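Local structure of transcriptional regulator, BadM/Rrf2 family (Thermincola potens, 4CIC) at residues A17-A22 / D135-A140; E27-L32 / G68-R73; D77-D82 / S130-D135. The protein probably binds DNA as a transcription factor of the Rrf2 family, an IscR linked to the regulation of iron-sulfur cluster biogenesis. The protein carries 3 engineered substitutions. One frame throughout, in Å; residues are numbered along the deposited sequence.

How the contacts relate
From the N terminus, helix 9-23 supplies the first half of contact 1, whose loop closes only when the chain reaches helix 133-143 near its end. Both other contacts nest inside that loop, one after the other. Contact 2 closes first, joining the loop 27-32 to strand 68-71 of the two-stranded wing; contact 3 follows, pairing the start of helix 80-87 with the turn that leads into helix 133-143. Contacts 1 and 3 share Asp135, and Met136 SD packs on Val80 CG2 at 3.7 Å. Leu71 links the wing to both, lying against Met18 and Ala22 of helix 9-23 and near Ile78 and Leu133.

Contact 1. Residues A17-A22 / D135-A140; sequences AMFDLA and DMLKDA
Phe19 reaches across from helix 9-23 and sets the outer edge of its ring against helix 133-143, where Met136, Leu137 and Ala140 receive it. With CG anti to the backbone N (chi1 -178°), the ring extends away from its own helix, and its far carbons do the touching. CE1 lies 3.5 Å from Met136 CB, while CZ meets the methyl of Ala140 at 3.6 Å, close to the ring plane. The backbone N of Leu137 also lies in that plane at the edge, so the ring approaches the helix backbone itself. Met136 passes obliquely to the ring: its chain bends at chi3 (71°), bringing CE back to 3.9 Å from Phe19 CD1. Its sulfur makes an oblique Met-aromatic contact, with SD 5.3 Å from the Phe19 ring centroid. Leu137 forks at the other end of the contact. Its CD2 branch touches Phe19 CE1 at 3.8 Å, and its CD1 branch reaches Ala22 O at 3.7 Å, both methyls also resting near Ala22 CB. The helix segments cross at -73°, with their axes 10.3 Å apart, a spacing that one aromatic ring bridges. An alanine in place of Phe19 is likely to open a gap between the helices, leaving Met136 and Ala140 without their shared partner. In the second subunit, Val112 packs on Phe19 and Thr113 on Met136, placing this junction beside the dimer interface. The side-chain contacts are apolar, though ring and methyl also touch backbone atoms; with no polar bond between the segments, the pair relies on shape and burial.

Contact 2. Residues E27-L32 / G68-R73; sequences EGPVSL and GYILAR
Val30 and Tyr69 form a single antiparallel hydrogen-bonded pair, their backbones exchanging two nearly straight bonds: Tyr69 N to Val30 O at 2.8 Å and Val30 N to Tyr69 O at 3.1 Å. Pro29 CA adds a CA-H...O contact to Tyr69 O, and a water donates to that oxygen and to Gly28 O, tying the loop to the strand a second time. Leu32 comes at a slant to the CD1-CE1 side of the Tyr69 ring, with CG 3.5 Å from Tyr69 CE1 and CD2 equally near Tyr69 CD1. One residue further along the strand, Ile70 lies alongside Pro29, pointing the same way, its CG2 3.7 Å from Pro29 CD. Gly68 has positive phi (123°), and a side chain there would collide with Val30 O. Ile50 of helix 43-55 touches both Leu32 and Tyr69, while Gly68 and Ile70 pair with strand 59-62. The loop thus adds a single antiparallel bridge at the edge of the wing of the winged helix-turn-helix fold, where two backbone bonds set the register, a water bridges alongside, and small apolar contacts, Leu32 on Tyr69 and Pro29 on Ile70, add to them.

Contact 3. Residues D77-D82 / S130-D135; sequences DIKVGD and SITLAD
Ile78 and Leu133 share one of two backbone hydrogen bonds that flank the Lys79-Thr132 pair and join the residues leading into two helices. Leu133 N donates to Ile78 O at 3.0 Å, and Val80 N donates to Ile131 O at 2.9 Å. Between them Lys79 and Thr132 bring their CA atoms to 4.1 Å, and each sends a CA-H...O contact to the facing carbonyl, Thr132 CA to Ile78 O and Lys79 CA to Ile131 O. Each carbonyl oxygen is therefore approached by an N-H and a C-H from the opposite segment.

Capping bonds make up the second group. Thr132 and Asp135 form a capping box: Asp135 N donates to Thr132 OG1 at 3.1 Å, and Thr132 N returns a bond to Asp135 OD2 at 2.9 Å, on the anti side but 30° out of the carboxylate plane. The chi1 of Thr132 (64°) puts OG1 between its backbone N and carbonyl carbon, facing into the first turn. At the other N-cap, Lys79 N donates to Asp82 OD2, which it meets from above the carboxylate plane. The two acidic side chains thus occupy equivalent places in the two first turns.

Apolar contacts close the sides. Leu133 crosses Ile78 at an angle, its CD1 3.9 Å from Ile78 CG2, whereas Val80 and Ile131 run side by side in the same direction with their CG2 methyls also 3.9 Å apart.

Beyond the pairing, Met18 of helix 9-23 packs on Ile78 and Leu133, Val15 of that helix on Val80, and Met136 on Ile131. Val116 of the second subunit reaches Ile131, so the pairing packs against helix 9-23, and at Ile131 it also meets the partner chain.

Contact 1. Residues A17-A22 / D135-A140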
ATOM      1  N   ALA A  17      -7.576   7.450 -16.332  1.00 18.12           N
ATOM      2  CA  ALA A  17      -7.935   7.375 -17.755  1.00 19.63           C
ATOM      3  C   ALA A  17      -9.110   6.418 -17.943  1.00 19.39           C
ATOM      4  O   ALA A  17     -10.025   6.685 -18.743  1.00 19.03           O
ATOM      5  CB  ALA A  17      -6.736   6.912 -18.564  1.00 20.22           C
ATOM      6  N   MET A  18      -9.098   5.313 -17.187  1.00 19.47           N
ATOM      7  CA  MET A  18     -10.177   4.334 -17.289  1.00 18.28           C
ATOM      8  C   MET A  18     -11.461   4.923 -16.753  1.00 20.36           C
ATOM      9  O   MET A  18     -12.538   4.670 -17.300  1.00 19.05           O
ATOM     10  CB  MET A  18      -9.827   3.040 -16.547  1.00 17.59           C
ATOM     11  CG  MET A  18      -8.709   2.234 -17.234  1.00 17.14           C
ATOM     12  SD  MET A  18      -9.310   1.540 -18.820  1.00 20.75           S
ATOM     13  CE  MET A  18     -10.541   0.392 -18.251  1.00 19.09           C
ATOM     14  N   PHE A  19     -11.357   5.732 -15.703  1.00 15.47           N
ATOM     15  CA  PHE A  19     -12.551   6.368 -15.161  1.00 16.96           C
ATOM     16  C   PHE A  19     -13.111   7.399 -16.147  1.00 22.33           C
ATOM     17  O   PHE A  19     -14.327   7.511 -16.323  1.00 20.26           O
ATOM     18  CB  PHE A  19     -12.309   6.990 -13.781  1.00 20.92           C
ATOM     19  CG  PHE A  19     -13.547   7.600 -13.192  1.00 18.18           C
ATOM     20  CD1 PHE A  19     -14.632   6.801 -12.851  1.00 21.29           C
ATOM     21  CD2 PHE A  19     -13.648   8.966 -13.030  1.00 22.55           C
ATOM     22  CE1 PHE A  19     -15.810   7.370 -12.342  1.00 19.48           C
ATOM     23  CE2 PHE A  19     -14.812   9.537 -12.532  1.00 32.78           C
ATOM     24  CZ  PHE A  19     -15.887   8.728 -12.170  1.00 24.83           C
ATOM     25  N   ASP A  20     -12.229   8.159 -16.782  1.00 17.57           N
ATOM     26  CA  ASP A  20     -12.693   9.117 -17.801  1.00 18.76           C
ATOM     27  C   ASP A  20     -13.440   8.370 -18.903  1.00 18.66           C
ATOM     28  O   ASP A  20     -14.539   8.793 -19.341  1.00 20.41           O
ATOM     29  CB  ASP A  20     -11.505   9.915 -18.354  1.00 22.44           C
ATOM     30  CG  ASP A  20     -11.928  10.998 -19.354  1.00 24.70           C
ATOM     31  OD1 ASP A  20     -12.330  10.652 -20.483  1.00 26.58           O
ATOM     32  OD2 ASP A  20     -11.839  12.202 -18.999  1.00 31.73           O
ATOM     33  N   LEU A  21     -12.888   7.251 -19.369  1.00 18.00           N
ATOM     34  CA  LEU A  21     -13.635   6.433 -20.333  1.00 21.06           C
ATOM     35  C   LEU A  21     -14.981   5.933 -19.788  1.00 20.54           C
ATOM     36  O   LEU A  21     -15.987   5.913 -20.506  1.00 20.05           O
ATOM     37  CB  LEU A  21     -12.784   5.258 -20.819  1.00 16.56           C
ATOM     38  CG  LEU A  21     -11.576   5.649 -21.670  1.00 17.05           C
ATOM     39  CD1 LEU A  21     -10.660   4.447 -21.881  1.00 23.35           C
ATOM     40  CD2 LEU A  21     -12.104   6.131 -23.041  1.00 17.87           C
ATOM     41  N   ALA A  22     -15.023   5.550 -18.511  1.00 17.48           N
ATOM     42  CA  ALA A  22     -16.295   5.137 -17.902  1.00 19.39           C
ATOM     43  C   ALA A  22     -17.336   6.256 -17.941  1.00 21.09           C
ATOM     44  O   ALA A  22     -18.533   6.013 -18.202  1.00 20.91           O
ATOM     45  CB  ALA A  22     -16.075   4.649 -16.437  1.00 18.02           C
ATOM     46  N   ASP A 135     -19.111   1.604  -9.597  1.00 19.81           N
ATOM     47  CA  ASP A 135     -19.177   2.170  -8.257  1.00 19.74           C
ATOM     48  C   ASP A 135     -18.612   3.591  -8.250  1.00 24.96           C
ATOM     49  O   ASP A 135     -19.147   4.489  -7.591  1.00 26.22           O
ATOM     50  CB  ASP A 135     -18.328   1.338  -7.286  1.00 21.63           C
ATOM     51  CG  ASP A 135     -18.935  -0.020  -6.943  1.00 38.65           C
ATOM     52  OD1 ASP A 135     -20.166  -0.126  -6.817  1.00 33.74           O
ATOM     53  OD2 ASP A 135     -18.154  -0.987  -6.763  1.00 28.46           O
ATOM     54  N   MET A 136     -17.501   3.777  -8.955  1.00 19.16           N
ATOM     55  CA  MET A 136     -16.883   5.094  -9.049  1.00 18.92           C
ATOM     56  C   MET A 136     -17.811   6.091  -9.771  1.00 19.50           C
ATOM     57  O   MET A 136     -17.941   7.246  -9.352  1.00 20.98           O
ATOM     58  CB  MET A 136     -15.511   4.987  -9.731  1.00 19.41           C
ATOM     59  CG  MET A 136     -14.438   4.232  -8.868  1.00 18.77           C
ATOM     60  SD  MET A 136     -12.929   4.026  -9.815  1.00 21.19           S
ATOM     61  CE  MET A 136     -12.282   5.689  -9.880  1.00 19.88           C
ATOM     62  N   LEU A 137     -18.485   5.635 -10.817  1.00 20.05           N
ATOM     63  CA  LEU A 137     -19.475   6.497 -11.485  1.00 22.21           C
ATOM     64  C   LEU A 137     -20.591   6.954 -10.546  1.00 24.99           C
ATOM     65  O   LEU A 137     -20.988   8.128 -10.555  1.00 27.25           O
ATOM     66  CB  LEU A 137     -20.075   5.793 -12.706  1.00 18.13           C
ATOM     67  CG  LEU A 137     -19.180   5.625 -13.932  1.00 22.17           C
ATOM     68  CD1 LEU A 137     -19.882   4.751 -14.977  1.00 22.03           C
ATOM     69  CD2 LEU A 137     -18.831   6.976 -14.536  1.00 23.76           C
ATOM     70  N   LYS A 138     -21.113   6.020  -9.754  1.00 26.55           N
ATOM     71  CA  LYS A 138     -22.108   6.358  -8.741  1.00 28.46           C
ATOM     72  C   LYS A 138     -21.601   7.364  -7.706  1.00 28.25           C
ATOM     73  O   LYS A 138     -22.289   8.346  -7.398  1.00 30.48           O
ATOM     74  CB  LYS A 138     -22.627   5.098  -8.058  1.00 34.08           C
ATOM     75  CG  LYS A 138     -23.431   4.216  -8.990  1.00 34.06           C
ATOM     76  CD  LYS A 138     -23.839   2.928  -8.307  1.00 49.03           C
ATOM     77  CE  LYS A 138     -24.700   2.090  -9.223  1.00 54.65           C
ATOM     78  NZ  LYS A 138     -25.319   0.938  -8.508  1.00 66.78           N
ATOM     79  N   ASP A 139     -20.406   7.121  -7.167  1.00 27.88           N
ATOM     80  CA  ASP A 139     -19.815   8.053  -6.212  1.00 32.78           C
ATOM     81  C   ASP A 139     -19.606   9.446  -6.817  1.00 39.94           C
ATOM     82  O   ASP A 139     -19.867  10.457  -6.160  1.00 37.38           O
ATOM     83  CB  ASP A 139     -18.504   7.495  -5.664  1.00 31.73           C
ATOM     84  CG  ASP A 139     -18.725   6.361  -4.681  1.00 56.53           C
ATOM     85  OD1 ASP A 139     -19.861   5.840  -4.617  1.00 51.76           O
ATOM     86  OD2 ASP A 139     -17.764   5.990  -3.974  1.00 65.34           O
ATOM     87  N   ALA A 140     -19.157   9.484  -8.071  1.00 40.05           N
ATOM     88  CA  ALA A 140     -18.927  10.739  -8.786  1.00 44.29           C
ATOM     89  C   ALA A 140     -20.203  11.558  -8.898  1.00 45.58           C
ATOM     90  O   ALA A 140     -20.169  12.785  -8.841  1.00 58.97           O
ATOM     91  CB  ALA A 140     -18.362  10.470 -10.177  1.00 43.93           C
TER

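Contact 2. Residues E27-L32 / G68-R73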
ATOM      1  N   GLU A  27     -21.965   7.723 -24.099  1.00 23.01           N
ATOM      2  CA  GLU A  27     -21.953   8.688 -25.189  1.00 28.69           C
ATOM      3  C   GLU A  27     -21.137   8.204 -26.372  1.00 28.53           C
ATOM      4  O   GLU A  27     -21.360   8.637 -27.498  1.00 29.67           O
ATOM      5  CB  GLU A  27     -21.431  10.031 -24.694  1.00 34.37           C
ATOM      6  CG  GLU A  27     -22.427  10.756 -23.805  1.00 51.65           C
ATOM      7  CD  GLU A  27     -21.972  12.156 -23.447  1.00 69.85           C
ATOM      8  OE1 GLU A  27     -20.763  12.448 -23.589  1.00 63.47           O
ATOM      9  OE2 GLU A  27     -22.828  12.966 -23.031  1.00 81.80           O
ATOM     10  N   GLY A  28     -20.187   7.310 -26.121  1.00 26.89           N
ATOM     11  CA  GLY A  28     -19.381   6.752 -27.192  1.00 24.36           C
ATOM     12  C   GLY A  28     -17.915   7.142 -27.139  1.00 27.83           C
ATOM     13  O   GLY A  28     -17.445   7.708 -26.154  1.00 24.60           O
ATOM     14  N   PRO A  29     -17.174   6.832 -28.206  1.00 24.36           N
ATOM     15  CA  PRO A  29     -15.728   7.067 -28.292  1.00 23.31           C
ATOM     16  C   PRO A  29     -15.267   8.483 -28.059  1.00 27.78           C
ATOM     17  O   PRO A  29     -15.915   9.431 -28.494  1.00 26.54           O
ATOM     18  CB  PRO A  29     -15.385   6.658 -29.731  1.00 30.16           C
ATOM     19  CG  PRO A  29     -16.687   6.549 -30.433  1.00 30.55           C
ATOM     20  CD  PRO A  29     -17.692   6.178 -29.418  1.00 30.81           C
ATOM     21  N   VAL A  30     -14.143   8.617 -27.353  1.00 20.68           N
ATOM     22  CA  VAL A  30     -13.507   9.914 -27.190  1.00 22.41           C
ATOM     23  C   VAL A  30     -12.042   9.821 -27.592  1.00 30.13           C
ATOM     24  O   VAL A  30     -11.455   8.742 -27.607  1.00 27.33           O
ATOM     25  CB  VAL A  30     -13.632  10.440 -25.749  1.00 23.01           C
ATOM     26  CG1 VAL A  30     -15.099  10.692 -25.410  1.00 27.51           C
ATOM     27  CG2 VAL A  30     -13.009   9.443 -24.760  1.00 24.84           C
ATOM     28  N   SER A  31     -11.452  10.956 -27.933  1.00 27.01           N
ATOM     29  CA  SER A  31     -10.064  10.966 -28.353  1.00 27.87           C
ATOM     30  C   SER A  31      -9.138  10.908 -27.145  1.00 29.08           C
ATOM     31  O   SER A  31      -9.506  11.333 -26.045  1.00 30.90           O
ATOM     32  CB  SER A  31      -9.764  12.225 -29.156  1.00 34.72           C
ATOM     33  OG  SER A  31      -9.872  13.376 -28.341  1.00 32.92           O
ATOM     34  N   LEU A  32      -7.927  10.397 -27.343  1.00 33.80           N
ATOM     35  CA  LEU A  32      -6.943  10.418 -26.267  1.00 38.92           C
ATOM     36  C   LEU A  32      -6.611  11.845 -25.851  1.00 26.86           C
ATOM     37  O   LEU A  32      -6.428  12.123 -24.671  1.00 25.15           O
ATOM     38  CB  LEU A  32      -5.670   9.658 -26.647  1.00 41.35           C
ATOM     39  CG  LEU A  32      -5.826   8.137 -26.640  1.00 48.20           C
ATOM     40  CD1 LEU A  32      -4.468   7.452 -26.588  1.00 49.33           C
ATOM     41  CD2 LEU A  32      -6.706   7.695 -25.472  1.00 46.72           C
ATOM     42  N   GLY A  68     -11.992   7.037 -31.901  1.00 43.29           N
ATOM     43  CA  GLY A  68     -11.353   7.199 -30.616  1.00 37.22           C
ATOM     44  C   GLY A  68     -11.456   5.940 -29.791  1.00 32.54           C
ATOM     45  O   GLY A  68     -11.519   4.845 -30.340  1.00 37.04           O
ATOM     46  N   TYR A  69     -11.478   6.097 -28.471  1.00 26.72           N
ATOM     47  CA  TYR A  69     -11.396   4.945 -27.576  1.00 25.92           C
ATOM     48  C   TYR A  69     -12.641   4.819 -26.720  1.00 24.55           C
ATOM     49  O   TYR A  69     -13.229   5.830 -26.338  1.00 22.70           O
ATOM     50  CB  TYR A  69     -10.161   5.072 -26.672  1.00 25.37           C
ATOM     51  CG  TYR A  69      -8.877   4.839 -27.440  1.00 33.34           C
ATOM     52  CD1 TYR A  69      -8.230   5.883 -28.091  1.00 45.53           C
ATOM     53  CD2 TYR A  69      -8.344   3.562 -27.557  1.00 45.57           C
ATOM     54  CE1 TYR A  69      -7.068   5.659 -28.817  1.00 47.71           C
ATOM     55  CE2 TYR A  69      -7.188   3.333 -28.277  1.00 49.11           C
ATOM     56  CZ  TYR A  69      -6.553   4.383 -28.899  1.00 51.02           C
ATOM     57  OH  TYR A  69      -5.398   4.143 -29.608  1.00 60.96           O
ATOM     58  N   ILE A  70     -13.023   3.576 -26.411  1.00 21.08           N
ATOM     59  CA  ILE A  70     -14.117   3.289 -25.475  1.00 21.93           C
ATOM     60  C   ILE A  70     -13.717   2.123 -24.584  1.00 26.48           C
ATOM     61  O   ILE A  70     -12.817   1.363 -24.931  1.00 23.75           O
ATOM     62  CB  ILE A  70     -15.448   2.898 -26.182  1.00 25.37           C
ATOM     63  CG1 ILE A  70     -15.243   1.706 -27.114  1.00 23.68           C
ATOM     64  CG2 ILE A  70     -15.968   4.040 -26.947  1.00 30.47           C
ATOM     65  CD1 ILE A  70     -16.535   1.115 -27.643  1.00 37.77           C
ATOM     66  N   LEU A  71     -14.353   1.997 -23.424  1.00 23.16           N
ATOM     67  CA  LEU A  71     -14.153   0.791 -22.621  1.00 22.02           C
ATOM     68  C   LEU A  71     -14.569  -0.421 -23.439  1.00 21.64           C
ATOM     69  O   LEU A  71     -15.543  -0.371 -24.212  1.00 24.03           O
ATOM     70  CB  LEU A  71     -14.994   0.827 -21.347  1.00 19.12           C
ATOM     71  CG  LEU A  71     -14.729   1.894 -20.296  1.00 19.93           C
ATOM     72  CD1 LEU A  71     -15.748   1.755 -19.179  1.00 19.88           C
ATOM     73  CD2 LEU A  71     -13.327   1.751 -19.737  1.00 20.20           C
ATOM     74  N   ALA A  72     -13.839  -1.518 -23.252  1.00 24.25           N
ATOM     75  CA  ALA A  72     -14.133  -2.774 -23.941  1.00 25.24           C
ATOM     76  C   ALA A  72     -15.011  -3.727 -23.116  1.00 26.64           C
ATOM     77  O   ALA A  72     -15.450  -4.768 -23.623  1.00 28.57           O
ATOM     78  CB  ALA A  72     -12.835  -3.463 -24.333  1.00 32.26           C
ATOM     79  N   ARG A  73     -15.240  -3.368 -21.851  1.00 30.97           N
ATOM     80  CA  ARG A  73     -16.191  -4.044 -20.962  1.00 31.05           C
ATOM     81  C   ARG A  73     -17.008  -2.958 -20.270  1.00 25.40           C
ATOM     82  O   ARG A  73     -16.556  -1.817 -20.176  1.00 25.32           O
ATOM     83  CB  ARG A  73     -15.463  -4.855 -19.880  1.00 32.51           C
ATOM     84  CG  ARG A  73     -14.492  -5.878 -20.406  1.00 39.57           C
ATOM     85  CD  ARG A  73     -14.464  -7.102 -19.506  1.00 38.86           C
ATOM     86  NE  ARG A  73     -13.980  -6.830 -18.147  1.00 39.57           N
ATOM     87  CZ  ARG A  73     -12.709  -6.930 -17.770  1.00 42.80           C
ATOM     88  NH1 ARG A  73     -11.785  -7.269 -18.660  1.00 46.03           N
ATOM     89  NH2 ARG A  73     -12.358  -6.688 -16.508  1.00 33.32           N
TER
HETATM   90  O   HOH W   1     -15.415   6.555 -24.503  1.00 22.44           O

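Contact 3. Residues D77-D82 / S130-D135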
ATOM      1  N   ASP A  77     -18.276  -4.383 -14.876  1.00 22.70           N
ATOM      2  CA  ASP A  77     -17.442  -5.581 -15.040  1.00 23.54           C
ATOM      3  C   ASP A  77     -15.941  -5.267 -15.022  1.00 23.39           C
ATOM      4  O   ASP A  77     -15.131  -6.095 -15.438  1.00 27.76           O
ATOM      5  CB  ASP A  77     -17.790  -6.302 -16.345  1.00 26.39           C
ATOM      6  CG  ASP A  77     -19.214  -6.863 -16.339  1.00 46.31           C
ATOM      7  OD1 ASP A  77     -19.652  -7.363 -15.274  1.00 40.16           O
ATOM      8  OD2 ASP A  77     -19.898  -6.803 -17.387  1.00 50.59           O
ATOM      9  N   ILE A  78     -15.573  -4.069 -14.583  1.00 19.72           N
ATOM     10  CA  ILE A  78     -14.151  -3.741 -14.443  1.00 19.08           C
ATOM     11  C   ILE A  78     -13.874  -3.320 -13.009  1.00 23.80           C
ATOM     12  O   ILE A  78     -14.292  -2.241 -12.591  1.00 20.85           O
ATOM     13  CB  ILE A  78     -13.716  -2.602 -15.423  1.00 18.78           C
ATOM     14  CG1 ILE A  78     -13.998  -3.017 -16.862  1.00 18.64           C
ATOM     15  CG2 ILE A  78     -12.219  -2.292 -15.232  1.00 19.67           C
ATOM     16  CD1 ILE A  78     -13.806  -1.899 -17.883  1.00 23.63           C
ATOM     17  N   LYS A  79     -13.150  -4.158 -12.260  1.00 21.90           N
ATOM     18  CA  LYS A  79     -12.698  -3.788 -10.918  1.00 21.61           C
ATOM     19  C   LYS A  79     -11.457  -2.906 -11.002  1.00 18.83           C
ATOM     20  O   LYS A  79     -10.665  -3.042 -11.922  1.00 19.73           O
ATOM     21  CB  LYS A  79     -12.335  -5.039 -10.091  1.00 19.78           C
ATOM     22  CG  LYS A  79     -13.492  -5.977  -9.867  1.00 24.85           C
ATOM     23  CD  LYS A  79     -13.026  -7.300  -9.311  1.00 28.62           C
ATOM     24  CE  LYS A  79     -14.199  -8.246  -9.122  1.00 31.04           C
ATOM     25  NZ  LYS A  79     -13.757  -9.542  -8.512  1.00 41.33           N
ATOM     26  N   VAL A  80     -11.278  -2.000 -10.047  1.00 19.89           N
ATOM     27  CA  VAL A  80     -10.072  -1.186 -10.039  1.00 18.34           C
ATOM     28  C   VAL A  80      -8.856  -2.113  -9.969  1.00 17.68           C
ATOM     29  O   VAL A  80      -7.832  -1.873 -10.612  1.00 20.63           O
ATOM     30  CB  VAL A  80     -10.062  -0.181  -8.875  1.00 20.01           C
ATOM     31  CG1 VAL A  80      -8.753   0.565  -8.847  1.00 19.97           C
ATOM     32  CG2 VAL A  80     -11.210   0.815  -9.061  1.00 25.22           C
ATOM     33  N   GLY A  81      -8.974  -3.170  -9.183  1.00 21.98           N
ATOM     34  CA  GLY A  81      -7.903  -4.147  -9.093  1.00 21.02           C
ATOM     35  C   GLY A  81      -7.521  -4.813 -10.413  1.00 24.40           C
ATOM     36  O   GLY A  81      -6.358  -5.183 -10.602  1.00 23.03           O
ATOM     37  N   ASP A  82      -8.495  -5.007 -11.306  1.00 20.05           N
ATOM     38  CA  ASP A  82      -8.232  -5.551 -12.644  1.00 26.86           C
ATOM     39  C   ASP A  82      -7.301  -4.617 -13.412  1.00 25.06           C
ATOM     40  O   ASP A  82      -6.428  -5.060 -14.151  1.00 24.68           O
ATOM     41  CB  ASP A  82      -9.507  -5.647 -13.497  1.00 26.62           C
ATOM     42  CG  ASP A  82     -10.521  -6.668 -12.994  1.00 44.34           C
ATOM     43  OD1 ASP A  82     -10.134  -7.628 -12.295  1.00 33.50           O
ATOM     44  OD2 ASP A  82     -11.725  -6.516 -13.346  1.00 40.95           O
ATOM     45  N   SER A 130     -13.086  -4.600  -4.534  1.00 23.36           N
ATOM     46  CA  SER A 130     -14.433  -4.323  -4.048  1.00 24.69           C
ATOM     47  C   SER A 130     -15.035  -3.115  -4.737  1.00 24.66           C
ATOM     48  O   SER A 130     -16.200  -2.800  -4.521  1.00 26.90           O
ATOM     49  CB  SER A 130     -14.423  -4.078  -2.540  1.00 35.05           C
ATOM     50  OG  SER A 130     -13.916  -2.786  -2.241  1.00 37.18           O
ATOM     51  N   ILE A 131     -14.236  -2.438  -5.560  1.00 21.24           N
ATOM     52  CA  ILE A 131     -14.696  -1.208  -6.220  1.00 20.11           C
ATOM     53  C   ILE A 131     -14.650  -1.390  -7.722  1.00 19.40           C
ATOM     54  O   ILE A 131     -13.608  -1.728  -8.277  1.00 21.54           O
ATOM     55  CB  ILE A 131     -13.777  -0.018  -5.844  1.00 24.49           C
ATOM     56  CG1 ILE A 131     -13.840   0.233  -4.336  1.00 23.95           C
ATOM     57  CG2 ILE A 131     -14.166   1.250  -6.601  1.00 22.67           C
ATOM     58  CD1 ILE A 131     -12.690   1.083  -3.805  1.00 27.40           C
ATOM     59  N   THR A 132     -15.769  -1.145  -8.404  1.00 19.08           N
ATOM     60  CA  THR A 132     -15.745  -1.204  -9.851  1.00 21.40           C
ATOM     61  C   THR A 132     -15.822   0.202 -10.430  1.00 20.92           C
ATOM     62  O   THR A 132     -16.097   1.169  -9.716  1.00 17.80           O
ATOM     63  CB  THR A 132     -16.951  -1.971 -10.440  1.00 20.18           C
ATOM     64  OG1 THR A 132     -18.156  -1.266 -10.128  1.00 23.34           O
ATOM     65  CG2 THR A 132     -17.024  -3.382  -9.876  1.00 24.29           C
ATOM     66  N   LEU A 133     -15.585   0.317 -11.726  1.00 18.92           N
ATOM     67  CA  LEU A 133     -15.782   1.605 -12.383  1.00 17.14           C
ATOM     68  C   LEU A 133     -17.233   2.074 -12.259  1.00 18.91           C
ATOM     69  O   LEU A 133     -17.473   3.266 -12.127  1.00 19.26           O
ATOM     70  CB  LEU A 133     -15.302   1.568 -13.829  1.00 18.61           C
ATOM     71  CG  LEU A 133     -13.799   1.355 -14.092  1.00 16.57           C
ATOM     72  CD1 LEU A 133     -13.532   1.367 -15.612  1.00 19.07           C
ATOM     73  CD2 LEU A 133     -12.985   2.444 -13.403  1.00 18.80           C
ATOM     74  N   ALA A 134     -18.192   1.152 -12.209  1.00 17.84           N
ATOM     75  CA  ALA A 134     -19.581   1.585 -11.993  1.00 20.72           C
ATOM     76  C   ALA A 134     -19.759   2.194 -10.600  1.00 19.93           C
ATOM     77  O   ALA A 134     -20.497   3.167 -10.428  1.00 21.29           O
ATOM     78  CB  ALA A 134     -20.559   0.435 -12.195  1.00 21.12           C
ATOM     79  N   ASP A 135     -19.111   1.604  -9.597  1.00 19.81           N
ATOM     80  CA  ASP A 135     -19.177   2.170  -8.257  1.00 19.74           C
ATOM     81  C   ASP A 135     -18.612   3.591  -8.250  1.00 24.96           C
ATOM     82  O   ASP A 135     -19.147   4.489  -7.591  1.00 26.22           O
ATOM     83  CB  ASP A 135     -18.328   1.338  -7.286  1.00 21.63           C
ATOM     84  CG  ASP A 135     -18.935  -0.020  -6.943  1.00 38.65           C
ATOM     85  OD1 ASP A 135     -20.166  -0.126  -6.817  1.00 33.74           O
ATOM     86  OD2 ASP A 135     -18.154  -0.987  -6.763  1.00 28.46           O
TER